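PDB 7B04: nitrite oxidoreductase subunit A from Kuenenia stuttgartiensis, which is a NarG-like member of the molybdopterin oxidoreductase family and carries two MD1 groups, a molybdenum atom and an iron/sulfur cluster. Local coordinates for residues P349-T354 / M500-K505; T334-P339 / P1009-N1014. All coordinates share one frame; numbering follows the deposited sequence.

Contact 1: residues P349-T354 / M500-K505; sequences PIRNNT and MTNSPK. With MD1 (phosphoric acid 4-(2-amino-4-oxo-3,4,5,6,-tetrahydro-pteridin-6-yl)-2-hydroxy-3,4-dimercapto-but-3-en-yl ester guanylate ester), chain C.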
loop_
_atom_site.group_PDB
_atom_site.type_symbol
_atom_site.label_atom_id
_atom_site.label_comp_id
_atom_site.label_asym_id
_atom_site.label_seq_id
_atom_site.Cartn_x
_atom_site.Cartn_y
_atom_site.Cartn_z
ATOM N N PRO B 349 3.393 -2.353 -24.870
ATOM C CA PRO B 349 4.578 -3.039 -24.346
ATOM C C PRO B 349 5.843 -2.461 -24.959
ATOM O O PRO B 349 5.851 -1.995 -26.101
ATOM C CB PRO B 349 4.366 -4.499 -24.769
ATOM C CG PRO B 349 2.899 -4.610 -25.047
ATOM C CD PRO B 349 2.498 -3.274 -25.589
ATOM N N ILE B 350 6.926 -2.492 -24.185
ATOM C CA ILE B 350 8.196 -1.933 -24.627
ATOM C C ILE B 350 9.324 -2.676 -23.928
ATOM O O ILE B 350 9.155 -3.208 -22.827
ATOM C CB ILE B 350 8.267 -0.410 -24.358
ATOM C CG1 ILE B 350 9.412 0.229 -25.147
ATOM C CG2 ILE B 350 8.408 -0.128 -22.871
ATOM C CD1 ILE B 350 9.333 1.733 -25.225
ATOM N N ARG B 351 10.483 -2.719 -24.584
ATOM C CA ARG B 351 11.683 -3.238 -23.950
ATOM C C ARG B 351 12.237 -2.189 -23.000
ATOM O O ARG B 351 12.187 -0.988 -23.280
ATOM C CB ARG B 351 12.725 -3.614 -25.009
ATOM C CG ARG B 351 13.993 -4.250 -24.460
ATOM C CD ARG B 351 14.826 -4.866 -25.579
ATOM N NE ARG B 351 15.337 -3.868 -26.515
ATOM C CZ ARG B 351 16.507 -3.250 -26.388
ATOM N NH1 ARG B 351 16.890 -2.359 -27.292
ATOM N NH2 ARG B 351 17.293 -3.521 -25.355
ATOM N N ASN B 352 12.769 -2.645 -21.871
ATOM C CA ASN B 352 13.214 -1.719 -20.841
ATOM C C ASN B 352 14.462 -0.963 -21.287
ATOM O O ASN B 352 15.298 -1.483 -22.033
ATOM C CB ASN B 352 13.465 -2.466 -19.534
ATOM C CG ASN B 352 12.396 -3.504 -19.242
ATOM O OD1 ASN B 352 12.203 -4.445 -20.013
ATOM N ND2 ASN B 352 11.694 -3.337 -18.127
ATOM N N ASN B 353 14.573 0.280 -20.808
ATOM C CA ASN B 353 15.702 1.164 -21.088
ATOM C C ASN B 353 15.764 1.561 -22.560
ATOM O O ASN B 353 16.853 1.740 -23.118
ATOM C CB ASN B 353 17.029 0.532 -20.641
ATOM C CG ASN B 353 18.106 1.561 -20.361
ATOM O OD1 ASN B 353 17.919 2.756 -20.587
ATOM N ND2 ASN B 353 19.245 1.097 -19.864
ATOM N N THR B 354 14.596 1.678 -23.214
ATOM C CA THR B 354 14.553 2.029 -24.630
ATOM C C THR B 354 13.489 3.074 -24.979
ATOM O O THR B 354 13.106 3.171 -26.151
ATOM C CB THR B 354 14.306 0.794 -25.515
ATOM O OG1 THR B 354 12.975 0.308 -25.309
ATOM C CG2 THR B 354 15.306 -0.311 -25.216
ATOM N N MET B 500 13.915 -1.923 -32.071
ATOM C CA MET B 500 14.609 -1.539 -30.844
ATOM C C MET B 500 13.697 -1.729 -29.642
ATOM O O MET B 500 14.108 -2.264 -28.608
ATOM C CB MET B 500 15.071 -0.069 -30.902
ATOM C CG MET B 500 15.484 0.498 -32.245
ATOM S SD MET B 500 16.452 2.011 -32.072
ATOM C CE MET B 500 16.323 2.722 -33.713
ATOM N N THR B 501 12.460 -1.264 -29.754
ATOM C CA THR B 501 11.528 -1.246 -28.634
ATOM C C THR B 501 10.631 -2.474 -28.481
ATOM O O THR B 501 10.003 -2.614 -27.423
ATOM C CB THR B 501 10.642 -0.005 -28.755
ATOM O OG1 THR B 501 10.283 0.192 -30.123
ATOM C CG2 THR B 501 11.386 1.220 -28.268
ATOM N N ASN B 502 10.637 -3.409 -29.432
ATOM C CA ASN B 502 9.630 -4.472 -29.492
ATOM C C ASN B 502 8.225 -3.950 -29.165
ATOM O O ASN B 502 7.463 -4.580 -28.433
ATOM C CB ASN B 502 9.994 -5.627 -28.568
ATOM C CG ASN B 502 11.421 -6.063 -28.735
ATOM O OD1 ASN B 502 12.311 -5.230 -28.764
ATOM N ND2 ASN B 502 11.648 -7.368 -28.897
ATOM N N SER B 503 7.878 -2.772 -29.688
ATOM C CA SER B 503 6.575 -2.206 -29.430
ATOM C C SER B 503 5.683 -2.369 -30.648
ATOM O O SER B 503 6.182 -2.295 -31.785
ATOM C CB SER B 503 6.679 -0.722 -29.087
ATOM O OG SER B 503 6.775 -0.505 -27.694
ATOM N N PRO B 504 4.375 -2.623 -30.468
ATOM C CA PRO B 504 3.521 -2.796 -31.669
ATOM C C PRO B 504 3.558 -1.557 -32.551
ATOM O O PRO B 504 3.376 -0.437 -32.073
ATOM C CB PRO B 504 2.117 -3.043 -31.088
ATOM C CG PRO B 504 2.421 -3.689 -29.759
ATOM C CD PRO B 504 3.772 -3.263 -29.257
ATOM N N LYS B 505 3.808 -1.773 -33.837
ATOM C CA LYS B 505 3.916 -0.662 -34.767
ATOM C C LYS B 505 2.590 0.078 -34.904
ATOM O O LYS B 505 2.567 1.307 -35.061
ATOM C CB LYS B 505 4.390 -1.168 -36.146
ATOM C CG LYS B 505 4.448 -0.125 -37.228
ATOM C CD LYS B 505 4.986 -0.738 -38.508
ATOM C CE LYS B 505 4.931 0.224 -39.677
ATOM N NZ LYS B 505 5.592 -0.367 -40.873
HETATM P PB MD1 C . 7.264 5.266 -9.709
HETATM O O3B MD1 C . 8.508 4.205 -9.911
HETATM O O1B MD1 C . 5.983 4.644 -10.208
HETATM O O2B MD1 C . 7.550 6.526 -10.489
HETATM O O3A MD1 C . 7.128 5.618 -8.101
HETATM C C10 MD1 C . 8.122 6.360 -7.447
HETATM C C11 MD1 C . 7.454 7.239 -6.352
HETATM O O11 MD1 C . 6.226 6.368 -5.797
HETATM C C12 MD1 C . 8.382 7.650 -5.475
HETATM S S12 MD1 C . 10.035 8.078 -6.091
HETATM C C13 MD1 C . 8.199 7.861 -3.948
HETATM S S13 MD1 C . 9.661 8.445 -3.045
HETATM C C14 MD1 C . 7.015 7.585 -3.181
HETATM N N15 MD1 C . 6.863 5.990 -3.256
HETATM C C16 MD1 C . 5.592 5.539 -2.860
HETATM C C15 MD1 C . 5.401 4.306 -2.050
HETATM O O14 MD1 C . 6.338 3.666 -1.706
HETATM N N17 MD1 C . 4.022 3.889 -1.676
HETATM C C17 MD1 C . 2.804 4.728 -2.128
HETATM N N16 MD1 C . 1.464 4.314 -1.756
HETATM N N18 MD1 C . 2.996 5.979 -2.953
HETATM C C20 MD1 C . 4.324 6.398 -3.322
HETATM N N8 MD1 C . 4.558 7.554 -4.092
HETATM C C7 MD1 C . 5.792 8.399 -3.509
HETATM P PA MD1 C . 8.333 2.635 -10.383
HETATM O O1A MD1 C . 9.599 1.894 -10.030
HETATM O O2A MD1 C . 7.161 2.038 -9.644
HETATM O "O5'" MD1 C . 8.075 2.506 -12.006
HETATM C "C5'" MD1 C . 6.779 2.651 -12.504
HETATM C "C4'" MD1 C . 6.531 1.694 -13.723
HETATM O "O4'" MD1 C . 7.613 1.867 -14.835
HETATM C "C1'" MD1 C . 7.951 0.400 -15.220
HETATM N N9 MD1 C . 9.284 0.289 -15.868
HETATM C C4 MD1 C . 9.472 0.800 -17.080
HETATM N N3 MD1 C . 8.559 1.528 -18.008
HETATM C C2 MD1 C . 9.050 1.986 -19.307
HETATM N N2 MD1 C . 8.160 2.696 -20.208
HETATM N N1 MD1 C . 10.417 1.734 -19.691
HETATM C C6 MD1 C . 11.286 1.034 -18.796
HETATM O O6 MD1 C . 12.409 0.825 -19.104
HETATM C C5 MD1 C . 10.763 0.555 -17.436
HETATM N N7 MD1 C . 11.346 -0.102 -16.437
HETATM C C8 MD1 C . 10.436 -0.275 -15.457
HETATM C "C2'" MD1 C . 7.937 -0.172 -14.085
HETATM O "O2'" MD1 C . 7.811 -1.615 -14.234
HETATM C "C3'" MD1 C . 6.591 0.469 -13.355
HETATM O "O3'" MD1 C . 5.397 -0.227 -13.815
#
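Arg-351 reaches across to the last turn of helix 494-501 and takes one carbonyl oxygen side-on with two of its nitrogens. Its NE lies 2.9 Å from Met-500 O, nearly in line with the carbonyl bond, while NH1 meets the same Met-500 O, at the edge of the guanidinium and close to its plane, at 3.1 Å from a more tilted direction. With CG opposite the backbone N (chi1 -176°) and a bend at chi3 (65°), the chain runs out toward the helix and then folds its flat end against it. Thr-354 CG2 lies over the centre of one guanidinium face, 3.3 Å above the plane. The backbone adds a second tie, Arg-351 N to Thr-501 O at 2.9 Å, and the CA of Ile-350 makes a C-H...O contact to that same oxygen.

Between these polar links sits a small apolar patch. Ile-350 CD1 meets Thr-501 CG2 at 3.7 Å, and Thr-501 CG2 also lies 3.5 Å from Thr-354 OG1, a hydroxyl that donates to Arg-351 O. Farther along, Ser-503 OG bonds to Pro-349 O, although the length modelled is too short to be trusted at this resolution. The rings of Pro-349 and Pro-504 meet nearly at right angles through their CD atoms, and they pack on Glu-157 and Tyr-158, respectively, of the subunit B chain.

Beyond Arg-351, Asn-353 N donates an almost straight bond of 2.8 Å to O6 of the MD1 guanine, and Ile-350 CG2 lies beside N2. Arg-351 NH1 also forms a salt bridge to Glu-849. Two carbonyls at the helix's C-terminal end thus receive donors from the nucleotide-binding loop, and the electronegative character of that end probably favours the arginine's positive charge, which Glu-849 would help to balance.

Contact 2: residues T334-P339 / P1009-N1014; sequences TPEYSP and PAYPYN. With MD1 (phosphoric acid 4-(2-amino-4-oxo-3,4,5,6,-tetrahydro-pteridin-6-yl)-2-hydroxy-3,4-dimercapto-but-3-en-yl ester guanylate ester), chain C.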
loop_
_atom_site.group_PDB
_atom_site.type_symbol
_atom_site.label_atom_id
_atom_site.label_comp_id
_atom_site.label_asym_id
_atom_site.label_seq_id
_atom_site.Cartn_x
_atom_site.Cartn_y
_atom_site.Cartn_z
ATOM N N THR B 334 4.529 0.502 -20.696
ATOM C CA THR B 334 5.342 -0.197 -19.714
ATOM C C THR B 334 5.654 -1.596 -20.222
ATOM O O THR B 334 4.890 -2.154 -21.019
ATOM C CB THR B 334 4.647 -0.291 -18.343
ATOM O OG1 THR B 334 3.358 -0.899 -18.492
ATOM C CG2 THR B 334 4.495 1.088 -17.712
ATOM N N PRO B 335 6.772 -2.183 -19.788
ATOM C CA PRO B 335 7.048 -3.576 -20.164
ATOM C C PRO B 335 6.041 -4.548 -19.586
ATOM O O PRO B 335 5.736 -5.563 -20.224
ATOM C CB PRO B 335 8.453 -3.820 -19.599
ATOM C CG PRO B 335 8.563 -2.854 -18.466
ATOM C CD PRO B 335 7.820 -1.632 -18.911
ATOM N N GLU B 336 5.516 -4.267 -18.400
ATOM C CA GLU B 336 4.550 -5.122 -17.733
ATOM C C GLU B 336 3.137 -4.594 -17.935
ATOM O O GLU B 336 2.925 -3.430 -18.284
ATOM C CB GLU B 336 4.854 -5.196 -16.236
ATOM C CG GLU B 336 4.276 -4.024 -15.449
ATOM C CD GLU B 336 5.340 -3.098 -14.895
ATOM O OE1 GLU B 336 6.254 -2.715 -15.655
ATOM O OE2 GLU B 336 5.255 -2.736 -13.703
ATOM N N TYR B 337 2.163 -5.477 -17.723
ATOM C CA TYR B 337 0.765 -5.061 -17.638
ATOM C C TYR B 337 0.527 -4.685 -16.182
ATOM O O TYR B 337 0.159 -5.517 -15.351
ATOM C CB TYR B 337 -0.176 -6.158 -18.118
ATOM C CG TYR B 337 -1.612 -5.699 -18.224
ATOM C CD1 TYR B 337 -2.025 -4.877 -19.265
ATOM C CD2 TYR B 337 -2.553 -6.077 -17.278
ATOM C CE1 TYR B 337 -3.337 -4.448 -19.362
ATOM C CE2 TYR B 337 -3.866 -5.654 -17.366
ATOM C CZ TYR B 337 -4.253 -4.842 -18.408
ATOM O OH TYR B 337 -5.561 -4.425 -18.494
ATOM N N SER B 338 0.751 -3.419 -15.871
ATOM C CA SER B 338 0.730 -2.925 -14.503
ATOM C C SER B 338 -0.688 -2.562 -14.094
ATOM O O SER B 338 -1.596 -2.502 -14.925
ATOM C CB SER B 338 1.660 -1.718 -14.383
ATOM O OG SER B 338 1.172 -0.619 -15.133
ATOM N N PRO B 339 -0.923 -2.340 -12.798
ATOM C CA PRO B 339 -2.241 -1.844 -12.371
ATOM C C PRO B 339 -2.644 -0.540 -13.029
ATOM O O PRO B 339 -3.841 -0.236 -13.086
ATOM C CB PRO B 339 -2.076 -1.679 -10.858
ATOM C CG PRO B 339 -1.096 -2.726 -10.508
ATOM C CD PRO B 339 -0.107 -2.753 -11.643
ATOM N N PRO B 1009 2.227 -13.819 -15.323
ATOM C CA PRO B 1009 2.382 -13.696 -16.775
ATOM C C PRO B 1009 2.094 -12.306 -17.319
ATOM O O PRO B 1009 2.053 -12.138 -18.540
ATOM C CB PRO B 1009 1.370 -14.717 -17.316
ATOM C CG PRO B 1009 0.352 -14.839 -16.253
ATOM C CD PRO B 1009 1.068 -14.649 -14.953
ATOM N N ALA B 1010 1.899 -11.320 -16.441
ATOM C CA ALA B 1010 1.780 -9.937 -16.872
ATOM C C ALA B 1010 3.122 -9.356 -17.288
ATOM O O ALA B 1010 3.154 -8.301 -17.929
ATOM C CB ALA B 1010 1.169 -9.086 -15.758
ATOM N N TYR B 1011 4.236 -10.025 -16.933
ATOM C CA TYR B 1011 5.581 -9.570 -17.232
ATOM C C TYR B 1011 6.139 -10.272 -18.463
ATOM O O TYR B 1011 5.787 -11.422 -18.748
ATOM C CB TYR B 1011 6.508 -9.823 -16.039
ATOM C CG TYR B 1011 6.262 -8.867 -14.901
ATOM C CD1 TYR B 1011 6.949 -7.665 -14.822
ATOM C CD2 TYR B 1011 5.322 -9.152 -13.921
ATOM C CE1 TYR B 1011 6.720 -6.780 -13.790
ATOM C CE2 TYR B 1011 5.084 -8.274 -12.885
ATOM C CZ TYR B 1011 5.786 -7.089 -12.826
ATOM O OH TYR B 1011 5.555 -6.206 -11.799
ATOM N N PRO B 1012 7.008 -9.597 -19.210
ATOM C CA PRO B 1012 7.720 -10.266 -20.301
ATOM C C PRO B 1012 8.711 -11.290 -19.769
ATOM O O PRO B 1012 9.065 -11.307 -18.588
ATOM C CB PRO B 1012 8.434 -9.118 -21.023
ATOM C CG PRO B 1012 8.556 -8.047 -20.001
ATOM C CD PRO B 1012 7.345 -8.166 -19.122
ATOM N N TYR B 1013 9.146 -12.166 -20.678
ATOM C CA TYR B 1013 10.018 -13.278 -20.311
ATOM C C TYR B 1013 11.268 -12.801 -19.580
ATOM O O TYR B 1013 11.649 -13.362 -18.545
ATOM C CB TYR B 1013 10.403 -14.057 -21.572
ATOM C CG TYR B 1013 11.234 -15.297 -21.323
ATOM C CD1 TYR B 1013 10.629 -16.522 -21.081
ATOM C CD2 TYR B 1013 12.623 -15.243 -21.338
ATOM C CE1 TYR B 1013 11.383 -17.658 -20.860
ATOM C CE2 TYR B 1013 13.384 -16.374 -21.114
ATOM C CZ TYR B 1013 12.758 -17.578 -20.873
ATOM O OH TYR B 1013 13.507 -18.710 -20.649
ATOM N N ASN B 1014 11.919 -11.758 -20.101
ATOM C CA ASN B 1014 13.208 -11.306 -19.591
ATOM C C ASN B 1014 13.092 -10.231 -18.519
ATOM O O ASN B 1014 14.029 -9.444 -18.344
ATOM C CB ASN B 1014 14.077 -10.804 -20.743
ATOM C CG ASN B 1014 14.386 -11.887 -21.752
ATOM O OD1 ASN B 1014 13.914 -11.847 -22.887
ATOM N ND2 ASN B 1014 15.188 -12.863 -21.343
HETATM P PB MD1 C . 7.264 5.266 -9.709
HETATM O O3B MD1 C . 8.508 4.205 -9.911
HETATM O O1B MD1 C . 5.983 4.644 -10.208
HETATM O O2B MD1 C . 7.550 6.526 -10.489
HETATM O O3A MD1 C . 7.128 5.618 -8.101
HETATM C C10 MD1 C . 8.122 6.360 -7.447
HETATM C C11 MD1 C . 7.454 7.239 -6.352
HETATM O O11 MD1 C . 6.226 6.368 -5.797
HETATM C C12 MD1 C . 8.382 7.650 -5.475
HETATM S S12 MD1 C . 10.035 8.078 -6.091
HETATM C C13 MD1 C . 8.199 7.861 -3.948
HETATM S S13 MD1 C . 9.661 8.445 -3.045
HETATM C C14 MD1 C . 7.015 7.585 -3.181
HETATM N N15 MD1 C . 6.863 5.990 -3.256
HETATM C C16 MD1 C . 5.592 5.539 -2.860
HETATM C C15 MD1 C . 5.401 4.306 -2.050
HETATM O O14 MD1 C . 6.338 3.666 -1.706
HETATM N N17 MD1 C . 4.022 3.889 -1.676
HETATM C C17 MD1 C . 2.804 4.728 -2.128
HETATM N N16 MD1 C . 1.464 4.314 -1.756
HETATM N N18 MD1 C . 2.996 5.979 -2.953
HETATM C C20 MD1 C . 4.324 6.398 -3.322
HETATM N N8 MD1 C . 4.558 7.554 -4.092
HETATM C C7 MD1 C . 5.792 8.399 -3.509
HETATM P PA MD1 C . 8.333 2.635 -10.383
HETATM O O1A MD1 C . 9.599 1.894 -10.030
HETATM O O2A MD1 C . 7.161 2.038 -9.644
HETATM O "O5'" MD1 C . 8.075 2.506 -12.006
HETATM C "C5'" MD1 C . 6.779 2.651 -12.504
HETATM C "C4'" MD1 C . 6.531 1.694 -13.723
HETATM O "O4'" MD1 C . 7.613 1.867 -14.835
HETATM C "C1'" MD1 C . 7.951 0.400 -15.220
HETATM N N9 MD1 C . 9.284 0.289 -15.868
HETATM C C4 MD1 C . 9.472 0.800 -17.080
HETATM N N3 MD1 C . 8.559 1.528 -18.008
HETATM C C2 MD1 C . 9.050 1.986 -19.307
HETATM N N2 MD1 C . 8.160 2.696 -20.208
HETATM N N1 MD1 C . 10.417 1.734 -19.691
HETATM C C6 MD1 C . 11.286 1.034 -18.796
HETATM O O6 MD1 C . 12.409 0.825 -19.104
HETATM C C5 MD1 C . 10.763 0.555 -17.436
HETATM N N7 MD1 C . 11.346 -0.102 -16.437
HETATM C C8 MD1 C . 10.436 -0.275 -15.457
HETATM C "C2'" MD1 C . 7.937 -0.172 -14.085
HETATM O "O2'" MD1 C . 7.811 -1.615 -14.234
HETATM C "C3'" MD1 C . 6.591 0.469 -13.355
HETATM O "O3'" MD1 C . 5.397 -0.227 -13.815
#
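Glu-336 and Tyr-1011 run side by side in the same direction. Glu-336 CB stands over one face of the ring in a CH-pi contact, 3.8 Å from the centroid of the Tyr-1011 ring, and the carboxylate is turned only 27° from the ring plane. The first torsion puts Glu-336 CG between the backbone N and the carbonyl carbon (chi1 83°), and a bend at chi2 then swings the carboxylate to the ribose of MD1. There O3' donates to OE2 of Glu-336 at 2.5 Å; O2' donates to OE1, at a modelled length too short to rely on. Pro-335 extends the nucleotide site, its CD 3.4 Å from N3 of the MD1 guanine.

Away from the ligand, Tyr-337 N donates a fairly straight bond to Ala-1010 O at 3.0 Å, and the CB atoms of Tyr-337 and Ala-1010 touch. Pro-1012 CD lies against Pro-335 O, 3.3 Å away. The phenol of Tyr-337 leads off to subunit B, where its OH bonds to His-164.

An acidic residue gripping a ribose diol just after the second strand of a parallel sheet recalls Rossmann-like nucleotide sites. Here it follows strand 329-332, and it meets the connection between strands 1001-1007 and 1015-1018, whose Pro-1009 and Tyr-1013 rest on helix 961-966.

From the N terminus, the chain leaves strand 329-332 of the five-stranded parallel sheet through 334-339, passes edge strand 346-347 and enters 349-354, which leads into helix 355-368. Contact 1 closes the shorter loop, returning at 500-505, at the C-terminal end of helix 494-501. Contact 2 closes only at 1009-1014, some 670 residues on, so contact 1 is nested within it. The two lie about 12 Å apart between centres and touch directly, Asn-352 ND2 packing 3.2 Å from Pro-335 CG. Both reach one MD1: contact 1 ties the loop after 346-347 to a helix end, contact 2 the loop after 329-332 to a connection in the six-stranded mixed sheet.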